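Local coordinates for putative uncharacterized protein (PDB 5BYP) that is of unknown function but has a lipocalin-like domain of the calycin clan, a family in which many members bind small ligands, at residues Glu63-Leu68 with Thr98-Phe103. Sequence-based numbering, arbitrary orientation.
Sequences EISITL and TGERTF
The hydroxyl of T102 has two polar neighbours. Across the strands its OG1 lies 2.9 Å from OG of S65, a hydrogen bond in which either group may donate; the E100 carboxylate of its own strand is a second possible acceptor, a weak bond that competes for the same proton. S65 and T102 form a non-hydrogen-bonded antiparallel pair, where close backbones bring two short hydroxyl side chains together. Both hydroxyls lie anti to their carbonyl carbons, which turns them toward each other. E100 bends at its second torsion (chi2 -78°) and runs along the strands, laying CG against OG1 of T67 at 3.3 Å and carrying OE2 over CB of S65.

Beneath this polar row the backbones pair regularly. I64 and F103 exchange two bonds, with F103 N reaching I64 O at 2.9 Å; I66 and R101 repeat the pattern. The ladder finishes at G99, whose carbonyl takes L68 N in a nearly straight bond (172°); its positive phi of 67° suits glycine at the entry to the strand.

The other face, carrying I64, I66, R101 and F103, is largely apolar. Beta-branched isoleucines suit strands, and CD1 of I66 meets CE1 of F103 obliquely at 3.7 Å. Arginine's aliphatic stem lets CG of R101 cover one ring face, offset toward the rim, while its guanidinium reaches the Y122 hydroxyl and Y117 ring. Flanked by strands 51-60 and 112-117, the pair forms adjoining staves of the curled antiparallel sheet, with I64, I66 and F103 buried, as in the beta-barrel of lipocalin-like domains.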
ATOM      1  N   GLU A  63      -8.623   9.916  -6.408  1.00114.51           N
ATOM      2  CA  GLU A  63      -8.136   9.335  -5.171  1.00109.22           C
ATOM      3  C   GLU A  63      -8.402   7.834  -5.091  1.00108.08           C
ATOM      4  O   GLU A  63      -9.363   7.335  -5.678  1.00108.63           O
ATOM      5  CB  GLU A  63      -8.791  10.041  -3.963  1.00111.16           C
ATOM      6  CG  GLU A  63      -8.463  11.524  -3.849  1.00124.52           C
ATOM      7  CD  GLU A  63      -8.795  12.174  -2.519  1.00145.61           C
ATOM      8  OE1 GLU A  63      -9.877  11.882  -1.957  1.00122.49           O
ATOM      9  OE2 GLU A  63      -7.980  13.005  -2.054  1.00144.90           O
ATOM     10  N   ILE A  64      -7.558   7.124  -4.337  1.00 99.74           N
ATOM     11  CA  ILE A  64      -7.718   5.706  -4.055  1.00 95.88           C
ATOM     12  C   ILE A  64      -7.619   5.543  -2.539  1.00 96.49           C
ATOM     13  O   ILE A  64      -6.669   6.046  -1.912  1.00 93.95           O
ATOM     14  CB  ILE A  64      -6.724   4.789  -4.843  1.00 97.60           C
ATOM     15  CG1 ILE A  64      -6.959   3.315  -4.506  1.00 94.88           C
ATOM     16  CG2 ILE A  64      -5.244   5.192  -4.620  1.00 97.44           C
ATOM     17  CD1 ILE A  64      -6.510   2.367  -5.545  1.00 97.04           C
ATOM     18  N   SER A  65      -8.644   4.929  -1.940  1.00 90.83           N
ATOM     19  CA  SER A  65      -8.674   4.729  -0.501  1.00 86.75           C
ATOM     20  C   SER A  65      -8.409   3.294  -0.183  1.00 88.29           C
ATOM     21  O   SER A  65      -9.286   2.443  -0.374  1.00 89.59           O
ATOM     22  CB  SER A  65     -10.008   5.173   0.079  1.00 90.13           C
ATOM     23  OG  SER A  65     -10.073   6.585   0.171  1.00 99.07           O
ATOM     24  N   ILE A  66      -7.188   2.998   0.277  1.00 80.92           N
ATOM     25  CA  ILE A  66      -6.828   1.628   0.611  1.00 77.09           C
ATOM     26  C   ILE A  66      -7.091   1.369   2.099  1.00 77.56           C
ATOM     27  O   ILE A  66      -6.569   2.080   2.969  1.00 77.58           O
ATOM     28  CB  ILE A  66      -5.376   1.271   0.221  1.00 78.77           C
ATOM     29  CG1 ILE A  66      -5.002   1.781  -1.216  1.00 80.04           C
ATOM     30  CG2 ILE A  66      -5.178  -0.235   0.365  1.00 78.31           C
ATOM     31  CD1 ILE A  66      -3.562   1.514  -1.648  1.00 87.50           C
ATOM     32  N   THR A  67      -7.915   0.351   2.379  1.00 71.34           N
ATOM     33  CA  THR A  67      -8.268  -0.084   3.734  1.00 68.63           C
ATOM     34  C   THR A  67      -7.811  -1.519   3.915  1.00 71.89           C
ATOM     35  O   THR A  67      -8.086  -2.358   3.057  1.00 72.14           O
ATOM     36  CB  THR A  67      -9.773   0.074   3.983  1.00 76.13           C
ATOM     37  OG1 THR A  67     -10.193   1.379   3.579  1.00 88.37           O
ATOM     38  CG2 THR A  67     -10.159  -0.173   5.426  1.00 66.47           C
ATOM     39  N   LEU A  68      -7.077  -1.801   5.005  1.00 68.80           N
ATOM     40  CA  LEU A  68      -6.597  -3.154   5.287  1.00 67.76           C
ATOM     41  C   LEU A  68      -7.613  -3.964   6.084  1.00 77.00           C
ATOM     42  O   LEU A  68      -8.202  -3.455   7.047  1.00 77.45           O
ATOM     43  CB  LEU A  68      -5.276  -3.141   6.047  1.00 64.85           C
ATOM     44  CG  LEU A  68      -4.065  -2.608   5.334  1.00 67.48           C
ATOM     45  CD1 LEU A  68      -2.831  -3.023   6.054  1.00 65.59           C
ATOM     46  CD2 LEU A  68      -4.002  -3.097   3.888  1.00 70.26           C
ATOM     47  N   THR A  98      -5.569   3.370  12.208  1.00 80.22           N
ATOM     48  CA  THR A  98      -6.766   3.212  11.385  1.00 80.76           C
ATOM     49  C   THR A  98      -6.617   2.049  10.344  1.00 81.67           C
ATOM     50  O   THR A  98      -7.625   1.420   9.998  1.00 79.39           O
ATOM     51  CB  THR A  98      -7.141   4.548  10.723  1.00 95.65           C
ATOM     52  OG1 THR A  98      -8.486   4.479  10.266  1.00101.31           O
ATOM     53  CG2 THR A  98      -6.214   4.936   9.568  1.00 98.53           C
ATOM     54  N   GLY A  99      -5.382   1.798   9.868  1.00 76.16           N
ATOM     55  CA  GLY A  99      -5.110   0.772   8.863  1.00 73.93           C
ATOM     56  C   GLY A  99      -5.722   1.123   7.526  1.00 77.01           C
ATOM     57  O   GLY A  99      -6.194   0.248   6.794  1.00 75.97           O
ATOM     58  N   GLU A 100      -5.757   2.426   7.239  1.00 75.09           N
ATOM     59  CA  GLU A 100      -6.326   3.028   6.045  1.00 76.16           C
ATOM     60  C   GLU A 100      -5.500   4.228   5.640  1.00 79.18           C
ATOM     61  O   GLU A 100      -5.107   5.001   6.506  1.00 79.86           O
ATOM     62  CB  GLU A 100      -7.789   3.459   6.320  1.00 79.30           C
ATOM     63  CG  GLU A 100      -8.603   3.835   5.066  1.00 92.83           C
ATOM     64  CD  GLU A 100      -8.428   5.191   4.367  1.00118.41           C
ATOM     65  OE1 GLU A 100      -7.772   6.102   4.927  1.00 93.09           O
ATOM     66  OE2 GLU A 100      -9.003   5.351   3.266  1.00121.70           O
ATOM     67  N   ARG A 101      -5.274   4.414   4.324  1.00 75.32           N
ATOM     68  CA  ARG A 101      -4.597   5.584   3.730  1.00 76.18           C
ATOM     69  C   ARG A 101      -5.216   5.914   2.347  1.00 82.95           C
ATOM     70  O   ARG A 101      -5.389   5.025   1.506  1.00 81.67           O
ATOM     71  CB  ARG A 101      -3.063   5.401   3.612  1.00 71.87           C
ATOM     72  CG  ARG A 101      -2.333   6.604   2.890  1.00 73.47           C
ATOM     73  CD  ARG A 101      -0.856   6.742   3.248  1.00 70.64           C
ATOM     74  NE  ARG A 101      -0.711   6.988   4.686  1.00 84.07           N
ATOM     75  CZ  ARG A 101       0.432   6.958   5.355  1.00 86.75           C
ATOM     76  NH1 ARG A 101       1.572   6.703   4.725  1.00 71.03           N
ATOM     77  NH2 ARG A 101       0.446   7.170   6.663  1.00 67.48           N
ATOM     78  N   THR A 102      -5.547   7.205   2.145  1.00 83.29           N
ATOM     79  CA  THR A 102      -6.117   7.768   0.918  1.00 86.07           C
ATOM     80  C   THR A 102      -5.012   8.524   0.173  1.00 92.22           C
ATOM     81  O   THR A 102      -4.357   9.406   0.748  1.00 91.87           O
ATOM     82  CB  THR A 102      -7.331   8.656   1.242  1.00 98.09           C
ATOM     83  OG1 THR A 102      -8.248   7.897   2.027  1.00100.72           O
ATOM     84  CG2 THR A 102      -8.041   9.157  -0.010  1.00102.95           C
ATOM     85  N   PHE A 103      -4.762   8.114  -1.077  1.00 90.08           N
ATOM     86  CA  PHE A 103      -3.716   8.685  -1.938  1.00 91.00           C
ATOM     87  C   PHE A 103      -4.292   9.450  -3.078  1.00 96.49           C
ATOM     88  O   PHE A 103      -5.318   9.049  -3.626  1.00 97.03           O
ATOM     89  CB  PHE A 103      -2.836   7.578  -2.540  1.00 90.81           C
ATOM     90  CG  PHE A 103      -2.145   6.666  -1.573  1.00 89.65           C
ATOM     91  CD1 PHE A 103      -2.776   5.515  -1.100  1.00 91.29           C
ATOM     92  CD2 PHE A 103      -0.819   6.887  -1.217  1.00 90.52           C
ATOM     93  CE1 PHE A 103      -2.113   4.640  -0.240  1.00 89.71           C
ATOM     94  CE2 PHE A 103      -0.151   6.002  -0.373  1.00 90.90           C
ATOM     95  CZ  PHE A 103      -0.799   4.890   0.114  1.00 87.44           C
TER